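Local atomic coordinates of Rho guanyl nucleotide exchange factor (Rom2), putative (Aspergillus fumigatus Af293, PDB entry 5O51), a protein that probably acts as a guanine-nucleotide exchange factor for Rho-type GTPases, this chain being its CNH domain, a seven-bladed beta-propeller. Residues R259-E267 / H292-I301; R224-H232 / L241-F249. One frame throughout, in Å; residues are numbered along the deposited sequence.

Contact 1: R259-E267 / H292-I301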
loop_
_atom_site.group_PDB
_atom_site.type_symbol
_atom_site.label_atom_id
_atom_site.label_comp_id
_atom_site.label_asym_id
_atom_site.label_seq_id
_atom_site.Cartn_x
_atom_site.Cartn_y
_atom_site.Cartn_z
ATOM N N ARG A 259 20.390 -13.269 -10.126
ATOM C CA ARG A 259 21.487 -12.336 -9.990
ATOM C C ARG A 259 22.084 -12.523 -8.589
ATOM O O ARG A 259 21.902 -11.662 -7.698
ATOM C CB ARG A 259 21.006 -10.904 -10.199
ATOM C CG ARG A 259 20.158 -10.669 -11.448
ATOM C CD ARG A 259 19.967 -9.163 -11.693
ATOM N NE ARG A 259 18.649 -8.873 -12.288
ATOM C CZ ARG A 259 18.192 -7.663 -12.631
ATOM N NH1 ARG A 259 18.929 -6.552 -12.465
ATOM N NH2 ARG A 259 16.981 -7.574 -13.169
ATOM N N PRO A 260 22.788 -13.654 -8.383
ATOM C CA PRO A 260 23.242 -14.071 -7.033
ATOM C C PRO A 260 24.262 -13.145 -6.419
ATOM O O PRO A 260 24.455 -13.165 -5.210
ATOM C CB PRO A 260 23.835 -15.479 -7.275
ATOM C CG PRO A 260 24.247 -15.472 -8.690
ATOM C CD PRO A 260 23.386 -14.489 -9.447
ATOM N N ASP A 261 24.923 -12.324 -7.237
ATOM C CA ASP A 261 25.833 -11.327 -6.717
ATOM C C ASP A 261 25.214 -9.957 -6.382
ATOM O O ASP A 261 25.927 -9.040 -5.912
ATOM C CB ASP A 261 27.007 -11.174 -7.679
ATOM C CG ASP A 261 27.810 -12.491 -7.814
ATOM O OD1 ASP A 261 28.009 -13.241 -6.794
ATOM O OD2 ASP A 261 28.224 -12.780 -8.957
ATOM N N TRP A 262 23.901 -9.851 -6.549
ATOM C CA TRP A 262 23.161 -8.568 -6.430
ATOM C C TRP A 262 22.387 -8.623 -5.170
ATOM O O TRP A 262 21.587 -9.540 -4.965
ATOM C CB TRP A 262 22.195 -8.373 -7.622
ATOM C CG TRP A 262 21.595 -6.984 -7.813
ATOM C CD1 TRP A 262 22.008 -6.039 -8.695
ATOM C CD2 TRP A 262 20.443 -6.422 -7.138
ATOM N NE1 TRP A 262 21.186 -4.959 -8.635
ATOM C CE2 TRP A 262 20.230 -5.169 -7.671
ATOM C CE3 TRP A 262 19.583 -6.880 -6.140
ATOM C CZ2 TRP A 262 19.221 -4.321 -7.210
ATOM C CZ3 TRP A 262 18.549 -6.038 -5.701
ATOM C CH2 TRP A 262 18.391 -4.781 -6.229
ATOM N N LYS A 263 22.626 -7.636 -4.310
ATOM C CA LYS A 263 21.938 -7.547 -3.027
ATOM C C LYS A 263 22.009 -6.083 -2.483
ATOM O O LYS A 263 23.103 -5.453 -2.497
ATOM C CB LYS A 263 22.632 -8.465 -2.008
ATOM C CG LYS A 263 21.976 -8.541 -0.635
ATOM C CD LYS A 263 22.826 -9.219 0.422
ATOM C CE LYS A 263 22.127 -9.134 1.778
ATOM N NZ LYS A 263 23.003 -9.465 2.910
ATOM N N ILE A 264 20.878 -5.594 -1.943
ATOM C CA ILE A 264 20.821 -4.291 -1.226
ATOM C C ILE A 264 20.489 -4.598 0.205
ATOM O O ILE A 264 19.582 -5.380 0.488
ATOM C CB ILE A 264 19.713 -3.347 -1.803
ATOM C CG1 ILE A 264 20.059 -2.911 -3.226
ATOM C CG2 ILE A 264 19.434 -2.147 -0.911
ATOM C CD1 ILE A 264 18.888 -2.420 -4.009
ATOM N N SER A 265 21.220 -3.971 1.106
ATOM C CA SER A 265 20.857 -3.924 2.514
ATOM C C SER A 265 20.466 -2.480 2.799
ATOM O O SER A 265 21.301 -1.581 2.618
ATOM C CB SER A 265 22.063 -4.343 3.414
ATOM O OG SER A 265 22.075 -5.784 3.569
ATOM N N TRP A 266 19.258 -2.253 3.306
ATOM C CA TRP A 266 18.764 -0.843 3.503
ATOM C C TRP A 266 19.409 -0.208 4.732
ATOM O O TRP A 266 19.642 -0.881 5.766
ATOM C CB TRP A 266 17.205 -0.850 3.550
ATOM C CG TRP A 266 16.600 -1.363 2.249
ATOM C CD1 TRP A 266 16.045 -2.556 2.048
ATOM C CD2 TRP A 266 16.603 -0.702 0.980
ATOM N NE1 TRP A 266 15.672 -2.710 0.721
ATOM C CE2 TRP A 266 16.013 -1.576 0.047
ATOM C CE3 TRP A 266 17.054 0.574 0.537
ATOM C CZ2 TRP A 266 15.829 -1.242 -1.310
ATOM C CZ3 TRP A 266 16.854 0.937 -0.816
ATOM C CH2 TRP A 266 16.247 0.016 -1.737
ATOM N N GLU A 267 19.739 1.075 4.622
ATOM C CA GLU A 267 20.247 1.840 5.780
ATOM C C GLU A 267 19.313 1.966 6.905
ATOM O O GLU A 267 19.762 1.892 8.022
ATOM C CB GLU A 267 20.820 3.207 5.382
ATOM C CG GLU A 267 21.959 3.044 4.336
ATOM C CD GLU A 267 22.737 4.322 4.109
ATOM O OE1 GLU A 267 22.576 5.306 4.880
ATOM O OE2 GLU A 267 23.542 4.322 3.188
ATOM N N HIS A 292 19.852 2.496 -7.622
ATOM C CA HIS A 292 19.824 2.003 -9.025
ATOM C C HIS A 292 19.540 0.506 -9.128
ATOM O O HIS A 292 20.270 -0.305 -8.612
ATOM C CB HIS A 292 21.145 2.321 -9.707
ATOM C CG HIS A 292 21.035 2.444 -11.186
ATOM N ND1 HIS A 292 20.967 1.347 -11.992
ATOM C CD2 HIS A 292 21.043 3.524 -12.009
ATOM C CE1 HIS A 292 20.874 1.731 -13.255
ATOM N NE2 HIS A 292 20.923 3.048 -13.287
ATOM N N ILE A 293 18.473 0.125 -9.806
ATOM C CA ILE A 293 18.075 -1.278 -9.921
ATOM C C ILE A 293 19.093 -2.191 -10.635
ATOM O O ILE A 293 19.139 -3.370 -10.385
ATOM C CB ILE A 293 16.654 -1.355 -10.603
ATOM C CG1 ILE A 293 16.000 -2.729 -10.497
ATOM C CG2 ILE A 293 16.710 -1.010 -12.095
ATOM C CD1 ILE A 293 15.501 -3.079 -9.114
ATOM N N GLU A 294 19.871 -1.661 -11.565
ATOM C CA GLU A 294 20.896 -2.469 -12.235
ATOM C C GLU A 294 22.134 -2.639 -11.399
ATOM O O GLU A 294 22.581 -3.795 -11.155
ATOM C CB GLU A 294 21.260 -1.859 -13.595
ATOM C CG GLU A 294 20.123 -1.806 -14.604
ATOM C CD GLU A 294 19.408 -3.146 -14.772
ATOM O OE1 GLU A 294 19.955 -4.203 -14.371
ATOM O OE2 GLU A 294 18.264 -3.150 -15.316
ATOM N N THR A 295 22.700 -1.522 -10.954
ATOM C CA THR A 295 23.991 -1.601 -10.281
ATOM C C THR A 295 23.909 -1.792 -8.780
ATOM O O THR A 295 24.893 -2.179 -8.182
ATOM C CB THR A 295 24.791 -0.353 -10.514
ATOM O OG1 THR A 295 24.167 0.720 -9.824
ATOM C CG2 THR A 295 24.919 -0.051 -12.076
ATOM N N SER A 296 22.773 -1.419 -8.180
ATOM C CA SER A 296 22.450 -1.521 -6.737
ATOM C C SER A 296 23.106 -0.455 -5.932
ATOM O O SER A 296 22.880 -0.386 -4.719
ATOM C CB SER A 296 22.701 -2.880 -6.103
ATOM O OG SER A 296 24.094 -3.047 -5.760
ATOM N N GLU A 297 23.767 0.460 -6.605
ATOM C CA GLU A 297 24.423 1.583 -5.951
ATOM C C GLU A 297 23.425 2.653 -5.443
ATOM O O GLU A 297 22.345 2.870 -6.039
ATOM C CB GLU A 297 25.415 2.254 -6.933
ATOM C CG GLU A 297 24.719 3.164 -7.963
ATOM C CD GLU A 297 25.476 3.477 -9.277
ATOM O OE1 GLU A 297 26.454 4.259 -9.245
ATOM O OE2 GLU A 297 25.016 3.021 -10.349
ATOM N N LEU A 298 23.870 3.366 -4.419
ATOM C CA LEU A 298 23.181 4.463 -3.785
ATOM C C LEU A 298 23.167 5.678 -4.704
ATOM O O LEU A 298 24.210 6.125 -5.125
ATOM C CB LEU A 298 23.878 4.850 -2.466
ATOM C CG LEU A 298 23.292 6.062 -1.748
ATOM C CD1 LEU A 298 21.806 5.793 -1.407
ATOM C CD2 LEU A 298 24.066 6.376 -0.512
ATOM N N ILE A 299 21.980 6.218 -4.987
ATOM C CA ILE A 299 21.844 7.443 -5.792
ATOM C C ILE A 299 21.582 8.660 -4.934
ATOM O O ILE A 299 22.209 9.679 -5.167
ATOM C CB ILE A 299 20.685 7.298 -6.791
ATOM C CG1 ILE A 299 20.957 6.151 -7.765
ATOM C CG2 ILE A 299 20.382 8.606 -7.567
ATOM C CD1 ILE A 299 22.014 6.491 -8.819
ATOM N N HIS A 300 20.612 8.597 -4.002
ATOM C CA HIS A 300 20.205 9.784 -3.237
ATOM C C HIS A 300 19.537 9.342 -1.930
ATOM O O HIS A 300 18.903 8.278 -1.833
ATOM C CB HIS A 300 19.366 10.754 -4.150
ATOM C CG HIS A 300 19.168 12.117 -3.571
ATOM N ND1 HIS A 300 20.198 12.845 -2.999
ATOM C CD2 HIS A 300 18.046 12.873 -3.415
ATOM C CE1 HIS A 300 19.727 13.998 -2.539
ATOM N NE2 HIS A 300 18.426 14.036 -2.768
ATOM N N ILE A 301 19.796 10.099 -0.877
ATOM C CA ILE A 301 19.020 10.032 0.348
ATOM C C ILE A 301 18.262 11.378 0.529
ATOM O O ILE A 301 18.872 12.464 0.515
ATOM C CB ILE A 301 19.936 9.752 1.547
ATOM C CG1 ILE A 301 20.498 8.343 1.420
ATOM C CG2 ILE A 301 19.225 9.879 2.884
ATOM C CD1 ILE A 301 21.547 8.038 2.427
HETATM O O HOH W 1 21.596 -6.174 -12.189
#
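The indole of W262 reaches across to the turn 293-296 and touches it with its N-H, its five-membered ring and the adjoining CZ2. With chi1 at -167°, the ring swings away from the backbone N and over to this turn, although the CB itself does not head there. Two kinds of polar contact follow. NE1 of W262 gives a weak, bent hydrogen bond to O of E294 (3.1 Å, 129° at the hydrogen), and that carbonyl lies at the ring edge, near its plane; NE1 is equally close to O of I293. From the start of the type I turn 259-262, NH1 of R259 forms a long salt bridge of 3.2 Å with OE1 of E294, the two planes nearly parallel and OE1 meeting the guanidinium obliquely. Water 1 bridges the same NH1 of R259 (2.7 Å) to the main-chain O of E294 (2.8 Å), while NH2 of R259 forms a second salt bridge, with E239. Packing completes the contact. CB of S296 sits over one indole face as a CH-pi contact, 3.9 Å from the centroid of the five-membered ring of W262, and also meets CG1 of I264 at 3.9 Å. Further along, OE1 of E267 approaches CD1 of I301 at 3.8 Å. The arrangement is an interblade seam of a beta-propeller: the outermost strand 264-265 of one four-stranded blade faces the turn joining the two outer strands of the next.

Contact 2: R224-H232 / L241-F249; sequences RKENVKPIH and LLNYSDFSF
A four-stranded propeller blade begins with the antiparallel hairpin of strands 230-236 and 239-244, and a classic beta bulge interrupts its pairing: I231 and H232 both face N243. O of N243 takes both bulge amides in its carbonyl plane, from N of I231 at 2.9 Å and from N of H232 at 3.0 Å. In return N of N243 donates to O of H232 at 2.8 Å, in line with the C=O but bent at the hydrogen (139°). A chi1 of -58° sets CG of N243 opposite its carbonyl carbon and beside the backbone N, with ND2 near O of H232, to which it adds a weak bond of 3.4 Å. The amide of N243 runs alongside the H232 imidazole, their planes 18° apart, ND2 lying at the ring edge near CD2; the imidazole NE2 is bonded to E234. From the neighbouring strand 247-251, OG of S248 donates to OD1 of N243 and helps to set the rotation of the amide. Beyond the bulge, P230 and Y244 form a non-hydrogen-bonded antiparallel pair, CB of P230 lying 3.9 Å from CD2 of Y244. N of S245 donates to O of K229. V228 extends the apolar side toward Y244 and F247, whose ring edge meets CE of the poorly ordered K225. One carbonyl oxygen thus satisfies both bulge amides, and water 2 ties N of K229 to OG of S245 and, weakly, to OD2 of D246, whereas any attraction between K225 and D246 is probably loose and ill-defined.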
loop_
_atom_site.group_PDB
_atom_site.type_symbol
_atom_site.label_atom_id
_atom_site.label_comp_id
_atom_site.label_asym_id
_atom_site.label_seq_id
_atom_site.Cartn_x
_atom_site.Cartn_y
_atom_site.Cartn_z
ATOM N N ARG A 224 19.066 -16.777 8.491
ATOM C CA ARG A 224 19.807 -16.213 9.643
ATOM C C ARG A 224 18.978 -15.378 10.622
ATOM O O ARG A 224 19.177 -15.453 11.822
ATOM C CB ARG A 224 20.914 -15.289 9.102
ATOM C CG ARG A 224 22.280 -15.486 9.698
ATOM C CD ARG A 224 23.276 -14.585 9.008
ATOM N NE ARG A 224 23.825 -15.197 7.803
ATOM C CZ ARG A 224 24.440 -14.538 6.807
ATOM N NH1 ARG A 224 24.587 -13.200 6.816
ATOM N NH2 ARG A 224 24.912 -15.237 5.775
ATOM N N LYS A 225 18.073 -14.556 10.098
ATOM C CA LYS A 225 17.566 -13.406 10.854
ATOM C C LYS A 225 16.416 -13.643 11.819
ATOM O O LYS A 225 16.303 -12.869 12.777
ATOM C CB LYS A 225 17.142 -12.283 9.897
ATOM C CG LYS A 225 18.302 -11.600 9.214
ATOM C CD LYS A 225 18.277 -10.117 9.519
ATOM C CE LYS A 225 19.346 -9.382 8.730
ATOM N NZ LYS A 225 19.945 -8.311 9.567
ATOM N N GLU A 226 15.573 -14.657 11.565
ATOM C CA GLU A 226 14.195 -14.710 12.124
ATOM C C GLU A 226 13.989 -13.836 13.366
ATOM O O GLU A 226 14.540 -14.178 14.411
ATOM C CB GLU A 226 13.736 -16.161 12.400
ATOM C CG GLU A 226 12.645 -16.689 11.463
ATOM C CD GLU A 226 12.925 -16.433 9.985
ATOM O OE1 GLU A 226 14.108 -16.301 9.587
ATOM O OE2 GLU A 226 11.953 -16.355 9.212
ATOM N N ASN A 227 13.203 -12.742 13.301
ATOM C CA ASN A 227 12.136 -12.465 12.297
ATOM C C ASN A 227 12.446 -11.496 11.164
ATOM O O ASN A 227 13.465 -10.825 11.161
ATOM C CB ASN A 227 10.908 -11.937 13.038
ATOM C CG ASN A 227 10.336 -12.963 13.977
ATOM O OD1 ASN A 227 10.170 -12.706 15.163
ATOM N ND2 ASN A 227 10.062 -14.155 13.450
ATOM N N VAL A 228 11.518 -11.421 10.221
ATOM C CA VAL A 228 11.623 -10.518 9.082
ATOM C C VAL A 228 10.313 -9.793 8.824
ATOM O O VAL A 228 9.193 -10.183 9.284
ATOM C CB VAL A 228 12.081 -11.262 7.786
ATOM C CG1 VAL A 228 13.497 -11.781 7.923
ATOM C CG2 VAL A 228 11.158 -12.410 7.427
ATOM N N LYS A 229 10.435 -8.725 8.048
ATOM C CA LYS A 229 9.239 -8.031 7.635
ATOM C C LYS A 229 9.277 -7.972 6.130
ATOM O O LYS A 229 10.012 -7.144 5.576
ATOM C CB LYS A 229 9.152 -6.661 8.238
ATOM C CG LYS A 229 9.378 -6.578 9.728
ATOM C CD LYS A 229 8.983 -5.182 10.214
ATOM C CE LYS A 229 9.478 -4.906 11.621
ATOM N NZ LYS A 229 8.851 -5.850 12.589
ATOM N N PRO A 230 8.536 -8.882 5.472
ATOM C CA PRO A 230 8.387 -8.842 4.041
ATOM C C PRO A 230 7.326 -7.803 3.723
ATOM O O PRO A 230 6.207 -7.870 4.249
ATOM C CB PRO A 230 7.868 -10.239 3.681
ATOM C CG PRO A 230 7.908 -11.021 4.962
ATOM C CD PRO A 230 7.772 -10.020 6.033
ATOM N N ILE A 231 7.677 -6.870 2.852
ATOM C CA ILE A 231 6.849 -5.686 2.623
ATOM C C ILE A 231 6.277 -5.674 1.215
ATOM O O ILE A 231 5.138 -5.337 1.054
ATOM C CB ILE A 231 7.677 -4.422 2.838
ATOM C CG1 ILE A 231 8.354 -4.402 4.232
ATOM C CG2 ILE A 231 6.854 -3.213 2.519
ATOM C CD1 ILE A 231 7.428 -4.460 5.413
ATOM N N HIS A 232 7.069 -5.976 0.195
ATOM C CA HIS A 232 6.610 -5.696 -1.167
ATOM C C HIS A 232 7.281 -6.615 -2.173
ATOM O O HIS A 232 8.507 -6.866 -2.077
ATOM C CB HIS A 232 6.866 -4.213 -1.524
ATOM C CG HIS A 232 6.531 -3.841 -2.927
ATOM N ND1 HIS A 232 5.230 -3.730 -3.375
ATOM C CD2 HIS A 232 7.321 -3.562 -3.996
ATOM C CE1 HIS A 232 5.232 -3.402 -4.654
ATOM N NE2 HIS A 232 6.487 -3.300 -5.057
ATOM N N LEU A 241 11.340 -9.103 -7.820
ATOM C CA LEU A 241 12.089 -8.318 -6.851
ATOM C C LEU A 241 11.371 -8.371 -5.543
ATOM O O LEU A 241 10.211 -7.927 -5.474
ATOM C CB LEU A 241 12.242 -6.875 -7.278
ATOM C CG LEU A 241 12.943 -5.919 -6.252
ATOM C CD1 LEU A 241 14.378 -6.359 -6.022
ATOM C CD2 LEU A 241 12.945 -4.505 -6.764
ATOM N N LEU A 242 12.042 -8.927 -4.528
ATOM C CA LEU A 242 11.512 -9.091 -3.180
ATOM C C LEU A 242 12.099 -8.032 -2.257
ATOM O O LEU A 242 13.329 -7.849 -2.221
ATOM C CB LEU A 242 11.869 -10.476 -2.688
ATOM C CG LEU A 242 11.235 -11.668 -3.469
ATOM C CD1 LEU A 242 11.682 -12.961 -2.773
ATOM C CD2 LEU A 242 9.718 -11.707 -3.443
ATOM N N ASN A 243 11.236 -7.334 -1.534
ATOM C CA ASN A 243 11.615 -6.180 -0.703
ATOM C C ASN A 243 11.136 -6.400 0.743
ATOM O O ASN A 243 9.928 -6.544 1.029
ATOM C CB ASN A 243 11.064 -4.845 -1.228
ATOM C CG ASN A 243 11.496 -4.533 -2.654
ATOM O OD1 ASN A 243 12.628 -4.132 -2.940
ATOM N ND2 ASN A 243 10.560 -4.680 -3.575
ATOM N N TYR A 244 12.106 -6.507 1.631
ATOM C CA TYR A 244 11.865 -6.627 3.069
ATOM C C TYR A 244 12.503 -5.413 3.799
ATOM O O TYR A 244 13.325 -4.663 3.213
ATOM C CB TYR A 244 12.495 -7.890 3.611
ATOM C CG TYR A 244 12.276 -9.266 2.926
ATOM C CD1 TYR A 244 12.742 -9.512 1.677
ATOM C CD2 TYR A 244 11.726 -10.333 3.636
ATOM C CE1 TYR A 244 12.600 -10.745 1.084
ATOM C CE2 TYR A 244 11.571 -11.584 3.058
ATOM C CZ TYR A 244 12.048 -11.796 1.780
ATOM O OH TYR A 244 11.970 -13.033 1.118
ATOM N N SER A 245 12.143 -5.199 5.074
ATOM C CA SER A 245 12.666 -4.054 5.798
ATOM C C SER A 245 14.193 -4.097 5.848
ATOM O O SER A 245 14.812 -3.060 5.917
ATOM C CB SER A 245 12.091 -3.919 7.211
ATOM O OG SER A 245 12.476 -5.058 8.004
ATOM N N ASP A 246 14.821 -5.269 5.775
ATOM C CA ASP A 246 16.271 -5.336 5.919
ATOM C C ASP A 246 17.058 -5.397 4.618
ATOM O O ASP A 246 18.223 -4.981 4.573
ATOM C CB ASP A 246 16.665 -6.512 6.835
ATOM C CG ASP A 246 16.322 -6.248 8.323
ATOM O OD1 ASP A 246 16.474 -5.107 8.829
ATOM O OD2 ASP A 246 15.837 -7.178 8.967
ATOM N N PHE A 247 16.434 -5.898 3.557
ATOM C CA PHE A 247 17.157 -6.164 2.352
ATOM C C PHE A 247 16.252 -6.333 1.187
ATOM O O PHE A 247 15.084 -6.583 1.361
ATOM C CB PHE A 247 18.060 -7.412 2.492
ATOM C CG PHE A 247 17.496 -8.492 3.385
ATOM C CD1 PHE A 247 16.362 -9.192 3.023
ATOM C CD2 PHE A 247 18.164 -8.853 4.563
ATOM C CE1 PHE A 247 15.831 -10.166 3.876
ATOM C CE2 PHE A 247 17.679 -9.844 5.399
ATOM C CZ PHE A 247 16.505 -10.502 5.064
ATOM N N SER A 248 16.828 -6.195 -0.014
ATOM C CA SER A 248 16.143 -6.517 -1.246
ATOM C C SER A 248 16.981 -7.428 -2.086
ATOM O O SER A 248 18.200 -7.280 -2.111
ATOM C CB SER A 248 15.733 -5.245 -2.025
ATOM O OG SER A 248 14.664 -4.610 -1.356
ATOM N N PHE A 249 16.310 -8.356 -2.808
ATOM C CA PHE A 249 16.995 -9.160 -3.802
ATOM C C PHE A 249 16.025 -9.804 -4.817
ATOM O O PHE A 249 14.784 -9.789 -4.662
ATOM C CB PHE A 249 17.804 -10.236 -3.087
ATOM C CG PHE A 249 16.950 -11.138 -2.250
ATOM C CD1 PHE A 249 16.635 -10.801 -0.962
ATOM C CD2 PHE A 249 16.390 -12.271 -2.815
ATOM C CE1 PHE A 249 15.781 -11.587 -0.219
ATOM C CE2 PHE A 249 15.573 -13.080 -2.079
ATOM C CZ PHE A 249 15.284 -12.753 -0.773
HETATM O O HOH W 2 13.082 -7.680 7.402
#

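How the contacts relate
The two contacts lie 14 Å apart between centres, on the same side of the chain's centre, and share one blade. Contact 2 lies at the start of that blade, where strand 230-236 meets strand 239-244, whereas contact 1 lies at its outer edge, where 264-265 looks onto the next blade. Strand 247-251 connects them: N of S248 probably bonds O of I264 at 2.9 Å, and OG of S248 probably receives NE1 of W266 at 3.0 Å. S248 therefore links the amide of N243 in contact 2 to the indole of W266, on segment 259-267. F273, in the first strand of the next blade, touches both W266 and N243.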